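Local coordinates for Nop domain-containing protein (Archaeoglobus fulgidus, PDB 1NT2), which probably binds box C/D guide RNA as the Nop5p core protein of an archaeal sRNP, in complex with the methyltransferase fibrillarin, at residues S18-N30 / I229-S243. Sequence-based numbering, arbitrary orientation.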
loop_
_atom_site.group_PDB
_atom_site.type_symbol
_atom_site.label_atom_id
_atom_site.label_comp_id
_atom_site.label_asym_id
_atom_site.label_seq_id
_atom_site.Cartn_x
_atom_site.Cartn_y
_atom_site.Cartn_z
ATOM N N SER B 18 -16.063 41.643 28.091
ATOM C CA SER B 18 -17.287 41.443 28.866
ATOM C C SER B 18 -17.224 40.151 29.680
ATOM O O SER B 18 -17.484 39.065 29.151
ATOM C CB SER B 18 -18.518 41.422 27.947
ATOM O OG SER B 18 -18.843 42.727 27.493
ATOM N N GLU B 19 -16.874 40.284 30.964
ATOM C CA GLU B 19 -16.765 39.154 31.892
ATOM C C GLU B 19 -16.091 37.952 31.233
ATOM O O GLU B 19 -16.342 36.800 31.600
ATOM C CB GLU B 19 -18.160 38.767 32.418
ATOM C CG GLU B 19 -18.824 39.845 33.294
ATOM C CD GLU B 19 -20.262 39.508 33.695
ATOM O OE1 GLU B 19 -20.506 38.389 34.200
ATOM O OE2 GLU B 19 -21.151 40.371 33.518
ATOM N N ASN B 20 -15.230 38.230 30.259
ATOM C CA ASN B 20 -14.535 37.174 29.549
ATOM C C ASN B 20 -13.043 37.439 29.452
ATOM O O ASN B 20 -12.535 37.814 28.397
ATOM C CB ASN B 20 -15.127 37.003 28.148
ATOM C CG ASN B 20 -15.318 35.541 27.770
ATOM O OD1 ASN B 20 -14.359 34.769 27.716
ATOM N ND2 ASN B 20 -16.563 35.154 27.511
ATOM N N PHE B 21 -12.353 37.257 30.575
ATOM C CA PHE B 21 -10.907 37.429 30.638
ATOM C C PHE B 21 -10.350 36.091 30.201
ATOM O O PHE B 21 -9.243 35.995 29.673
ATOM C CB PHE B 21 -10.461 37.732 32.070
ATOM C CG PHE B 21 -10.926 39.060 32.574
ATOM C CD1 PHE B 21 -11.040 39.294 33.929
ATOM C CD2 PHE B 21 -11.263 40.079 31.684
ATOM C CE1 PHE B 21 -11.485 40.514 34.397
ATOM C CE2 PHE B 21 -11.709 41.303 32.141
ATOM C CZ PHE B 21 -11.821 41.521 33.499
ATOM N N GLU B 22 -11.149 35.057 30.433
ATOM C CA GLU B 22 -10.779 33.713 30.056
ATOM C C GLU B 22 -10.521 33.684 28.560
ATOM O O GLU B 22 -9.593 33.021 28.095
ATOM C CB GLU B 22 -11.901 32.745 30.416
ATOM C CG GLU B 22 -12.163 32.664 31.908
ATOM C CD GLU B 22 -13.201 31.614 32.270
ATOM O OE1 GLU B 22 -13.436 31.411 33.481
ATOM O OE2 GLU B 22 -13.778 30.992 31.349
ATOM N N GLU B 23 -11.331 34.421 27.805
ATOM C CA GLU B 23 -11.168 34.446 26.362
ATOM C C GLU B 23 -9.885 35.143 25.960
ATOM O O GLU B 23 -9.020 34.519 25.353
ATOM C CB GLU B 23 -12.362 35.117 25.692
ATOM C CG GLU B 23 -12.848 34.366 24.462
ATOM C CD GLU B 23 -13.970 35.078 23.753
ATOM O OE1 GLU B 23 -13.729 36.206 23.271
ATOM O OE2 GLU B 23 -15.088 34.516 23.682
ATOM N N SER B 24 -9.753 36.424 26.300
ATOM C CA SER B 24 -8.549 37.188 25.955
ATOM C C SER B 24 -7.301 36.576 26.577
ATOM O O SER B 24 -6.181 36.845 26.141
ATOM C CB SER B 24 -8.673 38.638 26.418
ATOM O OG SER B 24 -8.923 38.702 27.810
ATOM N N PHE B 25 -7.503 35.768 27.610
ATOM C CA PHE B 25 -6.401 35.099 28.275
ATOM C C PHE B 25 -5.823 34.151 27.245
ATOM O O PHE B 25 -4.613 34.044 27.080
ATOM C CB PHE B 25 -6.916 34.291 29.463
ATOM C CG PHE B 25 -5.829 33.728 30.326
ATOM C CD1 PHE B 25 -5.121 34.552 31.195
ATOM C CD2 PHE B 25 -5.498 32.378 30.255
ATOM C CE1 PHE B 25 -4.099 34.045 31.984
ATOM C CE2 PHE B 25 -4.477 31.860 31.039
ATOM C CZ PHE B 25 -3.776 32.695 31.907
ATOM N N LEU B 26 -6.728 33.457 26.561
ATOM C CA LEU B 26 -6.384 32.497 25.518
ATOM C C LEU B 26 -6.048 33.255 24.242
ATOM O O LEU B 26 -5.455 32.698 23.312
ATOM C CB LEU B 26 -7.573 31.563 25.264
ATOM C CG LEU B 26 -8.022 30.731 26.474
ATOM C CD1 LEU B 26 -9.357 30.050 26.196
ATOM C CD2 LEU B 26 -6.946 29.707 26.801
ATOM N N LYS B 27 -6.417 34.534 24.226
ATOM C CA LYS B 27 -6.202 35.408 23.076
ATOM C C LYS B 27 -5.030 36.377 23.186
ATOM O O LYS B 27 -4.763 37.093 22.233
ATOM C CB LYS B 27 -7.481 36.205 22.783
ATOM C CG LYS B 27 -8.655 35.340 22.333
ATOM C CD LYS B 27 -9.994 36.082 22.348
ATOM C CE LYS B 27 -10.058 37.216 21.339
ATOM N NZ LYS B 27 -11.399 37.859 21.352
ATOM N N ALA B 28 -4.337 36.403 24.324
ATOM C CA ALA B 28 -3.199 37.306 24.511
ATOM C C ALA B 28 -2.085 37.091 23.479
ATOM O O ALA B 28 -0.944 36.768 23.831
ATOM C CB ALA B 28 -2.642 37.150 25.907
ATOM N N GLU B 29 -2.435 37.304 22.209
ATOM C CA GLU B 29 -1.538 37.153 21.054
ATOM C C GLU B 29 -0.706 38.415 20.756
ATOM O O GLU B 29 -1.240 39.469 20.389
ATOM C CB GLU B 29 -2.358 36.761 19.792
ATOM C CG GLU B 29 -3.526 37.741 19.403
ATOM C CD GLU B 29 -4.295 37.374 18.100
ATOM O OE1 GLU B 29 -5.330 38.036 17.819
ATOM O OE2 GLU B 29 -3.873 36.444 17.363
ATOM N N ASN B 30 0.604 38.296 20.926
ATOM C CA ASN B 30 1.513 39.399 20.660
ATOM C C ASN B 30 2.741 38.731 20.085
ATOM O O ASN B 30 3.306 37.853 20.720
ATOM C CB ASN B 30 1.853 40.131 21.954
ATOM C CG ASN B 30 0.747 41.065 22.404
ATOM O OD1 ASN B 30 0.475 42.069 21.756
ATOM N ND2 ASN B 30 0.105 40.738 23.513
ATOM N N ILE B 229 -5.685 30.155 16.975
ATOM C CA ILE B 229 -6.311 30.796 18.138
ATOM C C ILE B 229 -7.644 30.133 18.454
ATOM O O ILE B 229 -7.942 29.839 19.614
ATOM C CB ILE B 229 -6.579 32.300 17.907
ATOM C CG1 ILE B 229 -5.269 33.093 17.939
ATOM C CG2 ILE B 229 -7.516 32.817 18.992
ATOM C CD1 ILE B 229 -4.588 33.111 19.326
ATOM N N ALA B 230 -8.448 29.918 17.414
ATOM C CA ALA B 230 -9.749 29.267 17.545
ATOM C C ALA B 230 -9.534 27.934 18.258
ATOM O O ALA B 230 -10.245 27.583 19.200
ATOM C CB ALA B 230 -10.339 29.027 16.170
ATOM N N ALA B 231 -8.530 27.203 17.792
ATOM C CA ALA B 231 -8.175 25.910 18.356
ATOM C C ALA B 231 -7.910 25.993 19.857
ATOM O O ALA B 231 -8.334 25.122 20.614
ATOM C CB ALA B 231 -6.944 25.362 17.640
ATOM N N LYS B 232 -7.203 27.039 20.282
ATOM C CA LYS B 232 -6.887 27.206 21.700
ATOM C C LYS B 232 -8.122 27.578 22.497
ATOM O O LYS B 232 -8.380 27.042 23.579
ATOM C CB LYS B 232 -5.836 28.287 21.895
ATOM C CG LYS B 232 -5.447 28.477 23.339
ATOM C CD LYS B 232 -4.675 29.771 23.537
ATOM C CE LYS B 232 -3.330 29.776 22.805
ATOM N NZ LYS B 232 -2.584 31.036 23.086
ATOM N N ILE B 233 -8.891 28.504 21.952
ATOM C CA ILE B 233 -10.090 28.937 22.628
ATOM C C ILE B 233 -11.105 27.802 22.738
ATOM O O ILE B 233 -11.830 27.724 23.718
ATOM C CB ILE B 233 -10.687 30.154 21.916
ATOM C CG1 ILE B 233 -9.595 31.227 21.797
ATOM C CG2 ILE B 233 -11.895 30.680 22.692
ATOM C CD1 ILE B 233 -10.039 32.509 21.182
ATOM N N ASP B 234 -11.150 26.916 21.749
ATOM C CA ASP B 234 -12.070 25.781 21.792
ATOM C C ASP B 234 -11.705 24.854 22.952
ATOM O O ASP B 234 -12.547 24.477 23.779
ATOM C CB ASP B 234 -11.971 24.965 20.505
ATOM C CG ASP B 234 -12.685 25.605 19.351
ATOM O OD1 ASP B 234 -13.880 25.923 19.510
ATOM O OD2 ASP B 234 -12.058 25.780 18.284
ATOM N N TYR B 235 -10.426 24.495 22.980
ATOM C CA TYR B 235 -9.835 23.590 23.956
ATOM C C TYR B 235 -9.823 24.072 25.417
ATOM O O TYR B 235 -9.865 23.257 26.337
ATOM C CB TYR B 235 -8.412 23.262 23.475
ATOM C CG TYR B 235 -7.674 22.193 24.245
ATOM C CD1 TYR B 235 -6.354 22.396 24.646
ATOM C CD2 TYR B 235 -8.282 20.985 24.569
ATOM C CE1 TYR B 235 -5.656 21.431 25.357
ATOM C CE2 TYR B 235 -7.591 20.007 25.280
ATOM C CZ TYR B 235 -6.276 20.238 25.676
ATOM O OH TYR B 235 -5.586 19.303 26.414
ATOM N N PHE B 236 -9.778 25.382 25.639
ATOM C CA PHE B 236 -9.730 25.907 27.003
ATOM C C PHE B 236 -10.990 26.628 27.470
ATOM O O PHE B 236 -11.227 26.769 28.679
ATOM C CB PHE B 236 -8.541 26.846 27.140
ATOM C CG PHE B 236 -7.223 26.172 26.944
ATOM C CD1 PHE B 236 -6.787 25.210 27.843
ATOM C CD2 PHE B 236 -6.425 26.479 25.851
ATOM C CE1 PHE B 236 -5.567 24.558 27.655
ATOM C CE2 PHE B 236 -5.206 25.836 25.652
ATOM C CZ PHE B 236 -4.776 24.872 26.556
ATOM N N ARG B 237 -11.779 27.094 26.504
ATOM C CA ARG B 237 -13.037 27.808 26.756
ATOM C C ARG B 237 -14.218 26.886 26.449
ATOM O O ARG B 237 -15.083 26.661 27.296
ATOM C CB ARG B 237 -13.133 29.050 25.853
ATOM C CG ARG B 237 -12.886 30.394 26.525
ATOM C CD ARG B 237 -14.192 31.057 26.942
ATOM N NE ARG B 237 -14.898 30.281 27.953
ATOM C CZ ARG B 237 -15.998 30.693 28.573
ATOM N NH1 ARG B 237 -16.519 31.879 28.282
ATOM N NH2 ARG B 237 -16.570 29.926 29.490
ATOM N N GLY B 238 -14.237 26.360 25.227
ATOM C CA GLY B 238 -15.307 25.480 24.803
ATOM C C GLY B 238 -16.418 26.273 24.147
ATOM O O GLY B 238 -17.224 25.721 23.403
ATOM N N GLU B 239 -16.453 27.576 24.413
ATOM C CA GLU B 239 -17.480 28.451 23.852
ATOM C C GLU B 239 -17.004 29.301 22.681
ATOM O O GLU B 239 -15.878 29.795 22.663
ATOM C CB GLU B 239 -18.042 29.357 24.940
ATOM C CG GLU B 239 -18.548 28.600 26.145
ATOM C CD GLU B 239 -19.462 29.437 27.015
ATOM O OE1 GLU B 239 -19.795 28.986 28.131
ATOM O OE2 GLU B 239 -19.856 30.542 26.580
ATOM N N ILE B 240 -17.893 29.477 21.712
ATOM C CA ILE B 240 -17.591 30.241 20.515
ATOM C C ILE B 240 -17.219 31.685 20.839
ATOM O O ILE B 240 -17.389 32.147 21.966
ATOM C CB ILE B 240 -18.788 30.209 19.533
ATOM C CG1 ILE B 240 -19.369 28.788 19.495
ATOM C CG2 ILE B 240 -18.338 30.624 18.135
ATOM C CD1 ILE B 240 -20.558 28.581 18.551
ATOM N N ASP B 241 -16.688 32.375 19.833
ATOM C CA ASP B 241 -16.269 33.768 19.930
ATOM C C ASP B 241 -16.267 34.310 18.500
ATOM O O ASP B 241 -15.290 34.128 17.767
ATOM C CB ASP B 241 -14.861 33.850 20.528
ATOM C CG ASP B 241 -14.199 35.204 20.296
ATOM O OD1 ASP B 241 -14.800 36.237 20.653
ATOM O OD2 ASP B 241 -13.072 35.236 19.758
ATOM N N GLU B 242 -17.357 34.962 18.099
ATOM C CA GLU B 242 -17.464 35.488 16.739
ATOM C C GLU B 242 -16.431 36.547 16.391
ATOM O O GLU B 242 -16.386 37.031 15.262
ATOM C CB GLU B 242 -18.871 36.036 16.468
ATOM C CG GLU B 242 -19.295 37.178 17.354
ATOM C CD GLU B 242 -19.182 36.822 18.812
ATOM O OE1 GLU B 242 -19.430 35.640 19.145
ATOM O OE2 GLU B 242 -18.854 37.720 19.618
ATOM N N SER B 243 -15.600 36.910 17.360
ATOM C CA SER B 243 -14.558 37.895 17.117
ATOM C C SER B 243 -13.655 37.256 16.080
ATOM O O SER B 243 -13.034 37.935 15.261
ATOM C CB SER B 243 -13.766 38.156 18.396
ATOM O OG SER B 243 -14.625 38.495 19.471
#
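L26, from the short helix 21-27, packs its two methyls onto the last turn of helix 217-236: CD2 lies against F236 CB and obliquely beside that ring, while CD1 reaches R237 CG at 3.6 Å. With CG anti to the carbonyl carbon (chi1 -60°), the isobutyl group is directed at this turn, and L26 CB is left facing I233 CG1. The two helix segments run roughly antiparallel; their axes come within 9.3 Å, at 139° between N-to-C directions. K232, its chain bent at chi3, lays CD alongside the L26 carbonyl, and its NZ gives that oxygen a weak hydrogen bond. R237 crosses L26 at about a right angle and carries its guanidinium to the N-terminal end of helix 21-27, where N20 ND2 lies at its edge, two donors that do not bond. E22 OE2 sits over one face, 3.5 Å from R237 NH2, with E239 over the other in a longer pairing; both act by charge alone. E23, its chain extended beyond CG, sends its carboxylate to that of D241, a repulsion probably eased by K27. K27 NZ makes weak charged hydrogen bonds to E23 OE1 and, across the contact, to D241 OD2 at 3.5 Å, as its CG rests on I233 CD1. D241 OD1 also accepts from S243 OG at 2.6 Å and, weakly, from S243 N, a cap at the start of helix 243-254. An alanine in place of D241 would probably leave K27 without its partner across the contact and that helix start without its weak cap. Helix 50-71 flanks E22 and F236, helix 140-146 packs on I233, and L111 of the neighbouring fibrillarin chain touches F236, placing this seam between the N-terminal region and the Nop domain beside the partner protein.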